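Local coordinates for deoxyhypusine hydroxylase (Homo sapiens, PDB 4D4Z), which hydroxylates the deoxyhypusine residue of the translation factor eIF5A at a di-iron centre, completing the two-step synthesis of hypusine, at residues A28-L33 with A57-E62; E179-M184 with A208-E213; V82-R87 with L112-S117; G40-I45 with D72-P77. All blocks are in the same frame, centred on the assembly; numbering follows the deposited sequence.

Contact 1 (A28-L33 with A57-E62); sequences ARFRAL and ALLKHE. With FE (Fe (III) ion), chain D.
Helical segments 28-33 and 57-62 run almost parallel: their short axes differ in direction by 5° and come within 11.2 Å at closest, and F30 stands opposite L59, L33 opposite E62. L59 bridges most of the gap: a chi1 of 178° sets its CG anti to the backbone N and toward the other helix, where the fork sends one methyl to each of two partners. L59 CD2 sits over the centre of one face of the R29 guanidinium, 3.4 Å from R29 CZ, while the nitrogens bond in other directions, NE to the carbonyl of L19 and NH1 to D54. L59 CD1 covers one face of the F30 ring in a CH-pi contact, 4.1 Å from the centroid. The same ring meets CB of E62 edge-on, with F30 CE1 3.8 Å from E62 CB, and L58 CD2 approaches it obliquely. L33 adds its CD2, which packs 3.7 Å from CB of E62, so the aliphatic part of the glutamate serves as apolar surface. Leucine suits its place by offering two methyls to two partners, phenylalanine by its broad apolar face. On the far side of helix 57-70, H61 turns its ring to an iron ion, its NE2 2.2 Å from FE. Its ND1 gives an almost straight bond (171°) to a lone pair of the L58 carbonyl O, which helps to set the ring's rotation and so the direction of NE2. H245 and E246 bind the same iron. Such near-parallel, side-by-side packing is as in HEAT-like repeat solenoids; 57-62, overlapping the first repeat, carries a ligand of the di-iron site.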
# COMPACT_ATOMS: atom_id res chain seq x y z
N ALA A 28 8.99 15.87 -4.16
CA ALA A 28 8.20 16.75 -4.98
C ALA A 28 7.33 15.87 -5.93
O ALA A 28 6.18 16.18 -6.29
CB ALA A 28 9.07 17.61 -5.79
N ARG A 29 7.92 14.75 -6.38
CA ARG A 29 7.15 13.83 -7.22
C ARG A 29 6.00 13.13 -6.50
O ARG A 29 4.94 12.95 -7.04
CB ARG A 29 8.13 12.86 -7.91
CG ARG A 29 9.11 13.59 -8.80
CD ARG A 29 10.10 12.55 -9.33
NE ARG A 29 9.53 11.84 -10.47
CZ ARG A 29 10.14 10.84 -11.10
NH1 ARG A 29 11.29 10.35 -10.68
NH2 ARG A 29 9.56 10.29 -12.11
N PHE A 30 6.23 12.70 -5.25
CA PHE A 30 5.19 12.22 -4.46
C PHE A 30 4.09 13.24 -4.22
O PHE A 30 2.92 12.86 -4.24
CB PHE A 30 5.71 11.66 -3.15
CG PHE A 30 6.35 10.30 -3.32
CD1 PHE A 30 5.65 9.24 -3.76
CD2 PHE A 30 7.66 10.13 -3.04
CE1 PHE A 30 6.25 7.98 -3.87
CE2 PHE A 30 8.27 8.89 -3.19
CZ PHE A 30 7.54 7.83 -3.61
N ARG A 31 4.44 14.49 -3.96
CA ARG A 31 3.41 15.51 -3.75
C ARG A 31 2.54 15.66 -5.01
O ARG A 31 1.31 15.71 -4.92
CB ARG A 31 3.99 16.87 -3.43
CG ARG A 31 4.62 16.80 -2.04
CD ARG A 31 5.17 18.10 -1.48
NE ARG A 31 5.79 17.69 -0.20
CZ ARG A 31 5.20 17.54 0.99
NH1 ARG A 31 3.93 17.84 1.22
NH2 ARG A 31 5.94 17.13 2.01
N ALA A 32 3.19 15.57 -6.16
CA ALA A 32 2.45 15.62 -7.45
C ALA A 32 1.53 14.43 -7.57
O ALA A 32 0.33 14.53 -7.92
CB ALA A 32 3.46 15.69 -8.60
N LEU A 33 2.07 13.23 -7.36
CA LEU A 33 1.32 12.01 -7.46
C LEU A 33 0.07 12.04 -6.57
O LEU A 33 -1.00 11.70 -7.00
CB LEU A 33 2.16 10.81 -7.04
CG LEU A 33 1.43 9.47 -6.96
CD1 LEU A 33 0.68 9.13 -8.27
CD2 LEU A 33 2.38 8.36 -6.56
N ALA A 57 11.61 1.88 -7.67
CA ALA A 57 10.56 0.92 -7.34
C ALA A 57 9.58 1.50 -6.30
O ALA A 57 8.38 1.24 -6.39
CB ALA A 57 11.14 -0.40 -6.80
N LEU A 58 10.08 2.33 -5.37
CA LEU A 58 9.19 3.00 -4.45
C LEU A 58 8.15 3.88 -5.16
O LEU A 58 6.93 3.74 -4.92
CB LEU A 58 9.93 3.82 -3.40
CG LEU A 58 9.06 4.42 -2.34
CD1 LEU A 58 8.62 3.33 -1.42
CD2 LEU A 58 9.80 5.45 -1.55
N LEU A 59 8.62 4.72 -6.07
CA LEU A 59 7.71 5.58 -6.75
C LEU A 59 6.74 4.74 -7.62
O LEU A 59 5.52 4.97 -7.63
CB LEU A 59 8.45 6.61 -7.62
CG LEU A 59 7.56 7.56 -8.44
CD1 LEU A 59 6.72 8.43 -7.54
CD2 LEU A 59 8.45 8.46 -9.31
N LYS A 60 7.28 3.78 -8.39
CA LYS A 60 6.45 3.00 -9.25
C LYS A 60 5.31 2.28 -8.52
O LYS A 60 4.18 2.26 -8.97
CB LYS A 60 7.28 1.95 -10.06
CG LYS A 60 8.11 2.61 -11.14
CD LYS A 60 8.76 1.55 -11.99
CE LYS A 60 9.80 0.82 -11.26
NZ LYS A 60 10.43 -0.23 -12.12
N HIS A 61 5.64 1.73 -7.34
CA HIS A 61 4.62 1.00 -6.60
C HIS A 61 3.53 1.97 -6.07
O HIS A 61 2.38 1.64 -6.03
CB HIS A 61 5.23 0.03 -5.57
CG HIS A 61 5.09 0.42 -4.14
ND1 HIS A 61 5.62 1.56 -3.61
CD2 HIS A 61 4.47 -0.21 -3.12
CE1 HIS A 61 5.37 1.62 -2.33
NE2 HIS A 61 4.68 0.56 -2.00
N GLU A 62 3.94 3.19 -5.73
CA GLU A 62 2.96 4.19 -5.26
C GLU A 62 2.04 4.61 -6.44
O GLU A 62 0.84 4.91 -6.17
CB GLU A 62 3.57 5.43 -4.70
CG GLU A 62 2.72 6.07 -3.66
CD GLU A 62 2.80 5.32 -2.31
OE1 GLU A 62 3.20 4.13 -2.29
OE2 GLU A 62 2.52 5.89 -1.26
FE FE D . 4.27 -0.37 0.00
O HOH W 1 3.68 1.52 0.66

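Contact 2 (E179-M184 with A208-E213); sequences ERYRAM and ALFRHE. With FE (Fe (III) ion), chain C.
R180 lays its guanidinium over one face of the F210 ring, centres 4.3 Å apart and planes 27° from parallel, a cation-pi stack in which NH2 comes closest, 3.7 Å from F210 CZ. A bend at chi3 (72°) turns the end of the arginine over the ring, and the carbonyl of L170 receives its NE, so the charge keeps a polar partner while its flat face meets the aromatic. M184 brings its terminal methyl to the same ring, CE lying 3.5 Å from F210 CE1, and its SD rests against CG of E213; an unbranched, flexible thioether can follow both surfaces. Segments 179-184 and 208-213, on helices 177-190 and 208-221, run nearly parallel, 11° apart in direction, the side-by-side packing of successive HEAT-like repeats. Y181 and F210 pass alongside each other, pointing opposite ways, and Y181 OH ends 3.5 Å from L209 CG. The tyrosine ring also crosses E213, CE2 meeting the CG methylene. A water in the plane of the tyrosine ring links the two polar ends, 2.6 Å from Y181 OH and donating to E213 OE1, while OE2 bonds to a glycerol probably left from crystallisation. Beyond this packing, H212 binds an iron ion through NE2, together with H94 and E95. Its ND1 donates in the ring plane to a lone pair of the L209 carbonyl O, 2.8 Å away, a second-shell bond that orients the ligand ring.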
# COMPACT_ATOMS: atom_id res chain seq x y z
N GLU A 179 -8.70 -14.44 5.53
CA GLU A 179 -9.32 -14.37 6.84
C GLU A 179 -8.40 -13.64 7.86
O GLU A 179 -8.87 -12.94 8.74
CB GLU A 179 -9.64 -15.80 7.34
CG GLU A 179 -10.89 -16.47 6.74
CD GLU A 179 -11.01 -16.63 5.21
OE1 GLU A 179 -10.00 -16.68 4.46
OE2 GLU A 179 -12.16 -16.73 4.73
N ARG A 180 -7.11 -13.85 7.73
CA ARG A 180 -6.12 -13.18 8.62
C ARG A 180 -6.11 -11.67 8.33
O ARG A 180 -5.99 -10.88 9.26
CB ARG A 180 -4.76 -13.81 8.47
CG ARG A 180 -4.74 -15.27 8.86
CD ARG A 180 -3.42 -15.90 8.56
NE ARG A 180 -2.42 -15.43 9.48
CZ ARG A 180 -1.11 -15.61 9.33
NH1 ARG A 180 -0.61 -16.28 8.29
NH2 ARG A 180 -0.27 -15.13 10.25
N TYR A 181 -6.21 -11.31 7.06
CA TYR A 181 -6.33 -9.93 6.67
C TYR A 181 -7.61 -9.29 7.20
O TYR A 181 -7.63 -8.15 7.68
CB TYR A 181 -6.25 -9.78 5.14
CG TYR A 181 -4.89 -9.58 4.53
CD1 TYR A 181 -3.85 -10.43 4.83
CD2 TYR A 181 -4.65 -8.61 3.54
CE1 TYR A 181 -2.60 -10.31 4.24
CE2 TYR A 181 -3.39 -8.46 3.02
CZ TYR A 181 -2.38 -9.29 3.35
OH TYR A 181 -1.10 -9.17 2.79
N ARG A 182 -8.71 -10.03 7.17
CA ARG A 182 -9.90 -9.48 7.73
C ARG A 182 -9.70 -9.14 9.21
O ARG A 182 -10.17 -8.10 9.69
CB ARG A 182 -11.04 -10.47 7.55
CG ARG A 182 -11.47 -10.63 6.09
CD ARG A 182 -12.85 -11.25 5.95
NE ARG A 182 -13.86 -10.29 6.43
CZ ARG A 182 -15.16 -10.59 6.56
NH1 ARG A 182 -15.60 -11.76 6.12
NH2 ARG A 182 -16.03 -9.68 6.99
N ALA A 183 -9.00 -10.00 9.93
CA ALA A 183 -8.73 -9.74 11.35
C ALA A 183 -7.84 -8.49 11.51
O ALA A 183 -8.01 -7.69 12.39
CB ALA A 183 -8.13 -10.94 12.00
N MET A 184 -6.87 -8.38 10.60
CA MET A 184 -5.89 -7.28 10.62
C MET A 184 -6.59 -5.95 10.50
O MET A 184 -6.33 -4.99 11.28
CB MET A 184 -4.88 -7.52 9.44
CG MET A 184 -3.76 -6.55 9.47
SD MET A 184 -2.69 -6.63 8.01
CE MET A 184 -2.21 -8.37 7.94
N ALA A 208 5.86 -12.65 3.74
CA ALA A 208 6.36 -11.32 3.54
C ALA A 208 5.25 -10.37 3.23
O ALA A 208 5.23 -9.20 3.71
CB ALA A 208 7.48 -11.23 2.50
N LEU A 209 4.37 -10.78 2.31
CA LEU A 209 3.24 -9.92 1.99
C LEU A 209 2.39 -9.53 3.20
O LEU A 209 2.06 -8.34 3.44
CB LEU A 209 2.33 -10.59 0.92
CG LEU A 209 1.32 -9.61 0.34
CD1 LEU A 209 1.92 -8.64 -0.63
CD2 LEU A 209 0.21 -10.39 -0.32
N PHE A 210 2.13 -10.56 4.05
CA PHE A 210 1.41 -10.37 5.28
C PHE A 210 2.13 -9.32 6.18
O PHE A 210 1.48 -8.41 6.71
CB PHE A 210 1.27 -11.72 6.00
CG PHE A 210 0.61 -11.62 7.34
CD1 PHE A 210 -0.78 -11.71 7.51
CD2 PHE A 210 1.39 -11.47 8.46
CE1 PHE A 210 -1.32 -11.64 8.77
CE2 PHE A 210 0.84 -11.44 9.75
CZ PHE A 210 -0.49 -11.42 9.89
N ARG A 211 3.41 -9.50 6.37
CA ARG A 211 4.16 -8.62 7.29
C ARG A 211 4.19 -7.17 6.77
O ARG A 211 4.06 -6.21 7.53
CB ARG A 211 5.61 -9.09 7.45
CG ARG A 211 5.66 -10.42 8.21
CD ARG A 211 7.08 -10.68 8.65
NE ARG A 211 8.04 -10.79 7.61
CZ ARG A 211 8.21 -11.83 6.78
NH1 ARG A 211 7.46 -12.88 6.86
NH2 ARG A 211 9.16 -11.83 5.88
N HIS A 212 4.25 -7.01 5.44
CA HIS A 212 4.17 -5.63 4.90
C HIS A 212 2.82 -5.04 5.12
O HIS A 212 2.72 -3.81 5.34
CB HIS A 212 4.66 -5.64 3.42
CG HIS A 212 3.67 -5.20 2.37
ND1 HIS A 212 2.58 -5.95 1.98
CD2 HIS A 212 3.66 -4.08 1.59
CE1 HIS A 212 1.91 -5.29 1.04
NE2 HIS A 212 2.57 -4.17 0.76
N GLU A 213 1.75 -5.82 5.01
CA GLU A 213 0.39 -5.29 5.28
C GLU A 213 0.24 -4.84 6.74
O GLU A 213 -0.38 -3.81 7.04
CB GLU A 213 -0.69 -6.26 4.85
CG GLU A 213 -2.01 -5.56 4.68
CD GLU A 213 -2.13 -4.72 3.44
OE1 GLU A 213 -1.45 -4.98 2.48
OE2 GLU A 213 -2.86 -3.69 3.42
FE FE C . 2.17 -2.91 -0.98
O HOH W 2 -0.88 -7.23 1.03

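Contact 3 (V82-R87 with L112-S117); sequences VLQDTR and LKQYSS
The Y115 ring has L83 over one face, set off toward the rim, and at its edge meets the amide of Q84 and a water that lies in the ring plane. The amide stands nearly upright to the ring, their planes 83° apart, and Q84 NE2 donates to Y115 OH over 2.7 Å. This bond is bent (142° at the hydrogen), and the hydroxyl is tilted from the amide plane. CG of Q84 also touches the phenol, 3.3 Å from Y115 OH, as the two chains cross at about a right angle. The water, 2.8 Å from Y115 OH, donates to the carbonyl O of Q84, so Q84 holds the hydroxyl directly with its side chain and, through the water, with its backbone carbonyl. Such pairing of the C-terminal ends of helices 76-84 and 109-115 joins HEAT-like repeats 1 and 2, with an apolar layer inside and a polar bridge nearer the surface. In that layer L83 CD2 lies 4.2 Å from Y115 CG and 4.3 Å from L112 CD2; L83 extends with CG anti to its backbone N (chi1 171°), a course that brings its methyls alongside the ring. Tyrosine suits the boundary, offering leucine a broad carbon face and glutamine an acceptor. A serine in place of Y115 would probably leave the Q84 amide without this partner and open a gap beside L83. Outward of the pair, D85 OD1 accepts from the backbone N of R87 in an Asx turn. Inward, L112 meets A130, V131 and L134 of helix 121-140, and L83 rests on L100 of helix 90-103.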
# COMPACT_ATOMS: atom_id res chain seq x y z
N VAL A 82 1.57 -3.74 -16.02
CA VAL A 82 2.51 -3.77 -14.93
C VAL A 82 2.53 -5.12 -14.23
O VAL A 82 3.65 -5.64 -14.01
CB VAL A 82 2.26 -2.65 -13.97
CG1 VAL A 82 3.19 -2.74 -12.78
CG2 VAL A 82 2.50 -1.31 -14.65
N LEU A 83 1.41 -5.67 -13.91
CA LEU A 83 1.34 -6.99 -13.23
C LEU A 83 2.06 -8.06 -14.10
O LEU A 83 2.78 -8.92 -13.57
CB LEU A 83 -0.07 -7.38 -13.03
CG LEU A 83 -0.41 -8.74 -12.55
CD1 LEU A 83 0.31 -9.02 -11.24
CD2 LEU A 83 -1.88 -9.03 -12.48
N GLN A 84 1.84 -7.97 -15.41
CA GLN A 84 2.42 -9.03 -16.31
C GLN A 84 3.86 -8.80 -16.62
O GLN A 84 4.48 -9.74 -17.22
CB GLN A 84 1.65 -9.07 -17.61
CG GLN A 84 0.21 -9.43 -17.41
CD GLN A 84 -0.44 -10.01 -18.67
OE1 GLN A 84 -0.72 -9.27 -19.64
NE2 GLN A 84 -0.50 -11.34 -18.74
N ASP A 85 4.42 -7.65 -16.35
CA ASP A 85 5.80 -7.33 -16.73
C ASP A 85 6.75 -7.96 -15.72
O ASP A 85 6.98 -7.41 -14.62
CB ASP A 85 6.01 -5.85 -16.80
CG ASP A 85 7.43 -5.44 -17.19
OD1 ASP A 85 8.28 -6.32 -17.55
OD2 ASP A 85 7.68 -4.22 -17.23
N THR A 86 7.39 -9.07 -16.09
CA THR A 86 8.26 -9.71 -15.15
C THR A 86 9.57 -8.96 -14.82
O THR A 86 10.27 -9.38 -13.93
CB THR A 86 8.57 -11.17 -15.60
OG1 THR A 86 9.33 -11.07 -16.77
CG2 THR A 86 7.32 -11.98 -15.82
N ARG A 87 9.95 -7.93 -15.57
CA ARG A 87 11.02 -7.06 -15.24
C ARG A 87 10.69 -6.04 -14.15
O ARG A 87 11.60 -5.44 -13.58
CB ARG A 87 11.46 -6.28 -16.45
CG ARG A 87 12.02 -7.17 -17.55
CD ARG A 87 13.09 -6.39 -18.31
NE ARG A 87 13.62 -7.27 -19.36
CZ ARG A 87 14.38 -6.84 -20.34
NH1 ARG A 87 14.76 -5.56 -20.39
NH2 ARG A 87 14.77 -7.72 -21.27
N LEU A 112 -6.43 -12.13 -12.67
CA LEU A 112 -6.00 -12.33 -11.28
C LEU A 112 -5.88 -13.80 -10.90
O LEU A 112 -5.04 -14.21 -10.12
CB LEU A 112 -6.90 -11.61 -10.30
CG LEU A 112 -6.76 -10.08 -10.35
CD1 LEU A 112 -7.85 -9.41 -9.51
CD2 LEU A 112 -5.35 -9.56 -10.00
N LYS A 113 -6.80 -14.62 -11.43
CA LYS A 113 -6.70 -16.08 -11.17
C LYS A 113 -5.45 -16.65 -11.80
O LYS A 113 -4.81 -17.49 -11.16
CB LYS A 113 -7.98 -16.81 -11.66
CG LYS A 113 -9.24 -16.41 -10.91
CD LYS A 113 -10.53 -16.84 -11.56
CE LYS A 113 -11.72 -16.59 -10.67
NZ LYS A 113 -12.96 -16.84 -11.50
N GLN A 114 -5.08 -16.21 -13.00
CA GLN A 114 -3.89 -16.63 -13.68
C GLN A 114 -2.64 -16.34 -12.86
O GLN A 114 -1.84 -17.22 -12.61
CB GLN A 114 -3.79 -15.95 -15.05
CG GLN A 114 -2.51 -16.27 -15.80
CD GLN A 114 -2.41 -15.57 -17.15
OE1 GLN A 114 -3.39 -15.07 -17.69
NE2 GLN A 114 -1.21 -15.54 -17.70
N TYR A 115 -2.57 -15.13 -12.33
CA TYR A 115 -1.36 -14.69 -11.59
C TYR A 115 -1.39 -15.13 -10.15
O TYR A 115 -0.39 -14.99 -9.44
CB TYR A 115 -1.10 -13.19 -11.80
CG TYR A 115 -0.50 -12.91 -13.15
CD1 TYR A 115 -1.30 -12.84 -14.32
CD2 TYR A 115 0.84 -12.87 -13.33
CE1 TYR A 115 -0.70 -12.67 -15.57
CE2 TYR A 115 1.44 -12.75 -14.58
CZ TYR A 115 0.63 -12.70 -15.72
OH TYR A 115 1.19 -12.52 -16.95
N SER A 116 -2.47 -15.77 -9.73
CA SER A 116 -2.54 -16.44 -8.44
C SER A 116 -1.56 -17.60 -8.27
O SER A 116 -1.26 -18.00 -7.16
CB SER A 116 -3.95 -16.94 -8.08
OG SER A 116 -4.86 -15.88 -7.83
N SER A 117 -1.06 -18.14 -9.38
CA SER A 117 0.06 -19.11 -9.33
C SER A 117 1.38 -18.57 -9.85
O SER A 117 2.27 -19.33 -10.29
CB SER A 117 -0.35 -20.41 -10.09
OG SER A 117 -0.82 -20.08 -11.36
O HOH W 3 3.95 -12.34 -17.14

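Contact 4 (G40-I45 with D72-P77); sequences GGPGAI and DARAIP
I45 presses its CD1 methyl against the carboxylate of D72, 3.5 Å from D72 CG, while its CG2 branch reaches A75, whose small side chain lets the backbones come near. Beside it P42 lies over one face of the R74 guanidinium, P42 CD 3.5 Å from R74 NH1, a compact apolar ring against a flat cation. What holds that cation is D72. R74 bends at chi3 (-73°) and grips the carboxylate side-on in a salt bridge: R74 NE bonds D72 OD1, and R74 NH2 lies 2.8 Å from D72 OD2, each on a syn lone pair. OD1 also accepts the backbone N of R74, closing an Asx turn. A water donates to OD2 and accepts from N of G41, tying the carboxylate to the opposite segment. An alanine replacing D72 would probably leave the guanidinium without its counter-charge and free to swing off P42. G41 has a backbone shape (phi 94°, psi 173°) in which a CB would jam against the preceding carbonyl O, so glycine suits the turn into helix 42-50. The contact joins the start of that helix to the turn entering helix 76-84, with helix 57-70 behind: its M70 touches I45 and its L67 touches A75.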
# COMPACT_ATOMS: atom_id res chain seq x y z
N GLY A 40 -8.10 13.13 -9.94
CA GLY A 40 -8.73 12.11 -10.76
C GLY A 40 -8.94 12.53 -12.21
O GLY A 40 -8.55 13.60 -12.65
N GLY A 41 -9.60 11.61 -12.89
CA GLY A 41 -9.91 11.81 -14.34
C GLY A 41 -8.90 11.21 -15.25
O GLY A 41 -7.85 10.72 -14.83
N PRO A 42 -9.21 11.23 -16.55
CA PRO A 42 -8.37 10.54 -17.48
C PRO A 42 -7.05 11.15 -17.72
O PRO A 42 -6.08 10.37 -18.01
CB PRO A 42 -9.25 10.43 -18.72
CG PRO A 42 -10.16 11.57 -18.64
CD PRO A 42 -10.48 11.68 -17.14
N GLY A 43 -6.91 12.46 -17.66
CA GLY A 43 -5.64 13.16 -17.73
C GLY A 43 -4.70 12.69 -16.62
O GLY A 43 -3.57 12.29 -16.86
N ALA A 44 -5.23 12.71 -15.41
CA ALA A 44 -4.46 12.28 -14.22
C ALA A 44 -3.98 10.81 -14.36
O ALA A 44 -2.83 10.50 -14.08
CB ALA A 44 -5.31 12.44 -12.97
N ILE A 45 -4.86 9.91 -14.76
CA ILE A 45 -4.53 8.51 -14.98
C ILE A 45 -3.41 8.38 -15.99
O ILE A 45 -2.43 7.61 -15.83
CB ILE A 45 -5.75 7.64 -15.37
CG1 ILE A 45 -6.74 7.55 -14.18
CG2 ILE A 45 -5.31 6.25 -15.87
CD1 ILE A 45 -8.11 6.99 -14.45
N ASP A 72 -10.95 3.78 -10.61
CA ASP A 72 -11.37 4.15 -11.99
C ASP A 72 -10.92 3.11 -12.97
O ASP A 72 -9.74 2.84 -13.14
CB ASP A 72 -10.85 5.53 -12.31
CG ASP A 72 -11.39 6.13 -13.59
OD1 ASP A 72 -11.61 5.44 -14.59
OD2 ASP A 72 -11.55 7.40 -13.60
N ALA A 73 -11.89 2.48 -13.61
CA ALA A 73 -11.59 1.36 -14.50
C ALA A 73 -10.70 1.69 -15.65
O ALA A 73 -10.08 0.75 -16.27
CB ALA A 73 -12.91 0.76 -14.98
N ARG A 74 -10.58 2.96 -16.02
CA ARG A 74 -9.68 3.42 -17.05
C ARG A 74 -8.22 3.03 -16.79
O ARG A 74 -7.38 3.07 -17.69
CB ARG A 74 -9.83 4.90 -17.40
CG ARG A 74 -11.20 5.09 -18.02
CD ARG A 74 -11.54 6.52 -18.25
NE ARG A 74 -11.83 7.19 -17.01
CZ ARG A 74 -12.41 8.39 -16.90
NH1 ARG A 74 -12.71 9.13 -17.99
NH2 ARG A 74 -12.55 8.89 -15.70
N ALA A 75 -7.89 2.78 -15.52
CA ALA A 75 -6.56 2.36 -15.17
C ALA A 75 -6.24 0.92 -15.43
O ALA A 75 -5.05 0.53 -15.28
CB ALA A 75 -6.29 2.64 -13.67
N ILE A 76 -7.24 0.10 -15.67
CA ILE A 76 -7.06 -1.34 -15.69
C ILE A 76 -6.00 -1.76 -16.70
O ILE A 76 -5.13 -2.53 -16.39
CB ILE A 76 -8.38 -2.09 -15.83
CG1 ILE A 76 -9.19 -1.95 -14.51
CG2 ILE A 76 -8.17 -3.55 -16.27
CD1 ILE A 76 -10.60 -2.39 -14.61
N PRO A 77 -6.07 -1.26 -17.93
CA PRO A 77 -5.06 -1.73 -18.87
C PRO A 77 -3.61 -1.56 -18.46
O PRO A 77 -2.80 -2.50 -18.57
CB PRO A 77 -5.34 -0.89 -20.13
CG PRO A 77 -6.82 -0.66 -20.05
CD PRO A 77 -7.09 -0.40 -18.57
O HOH W 4 -10.30 9.07 -11.85

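How the contacts relate
Along the chain, contacts 1 and 4 interleave, contact 3 follows contact 4, and contact 2 opens last. Helices 26-39, 42-50 and 57-70 are consecutive, so contacts 1 and 4, with centres 16 Å apart, bind neighbouring hairpins through different helices. Contacts 3 and 4 share helix 76-84, one near its end and the other near its start, their centres 20 Å apart. Contacts 1 and 2 lie on opposite sides of the chain's centre, 24 Å between centres, each including a helix that supplies an iron-binding histidine. The two HEAT-like halves thus face each other across the di-iron site, while contacts 3 and 4 join helices farther from the chain's centre.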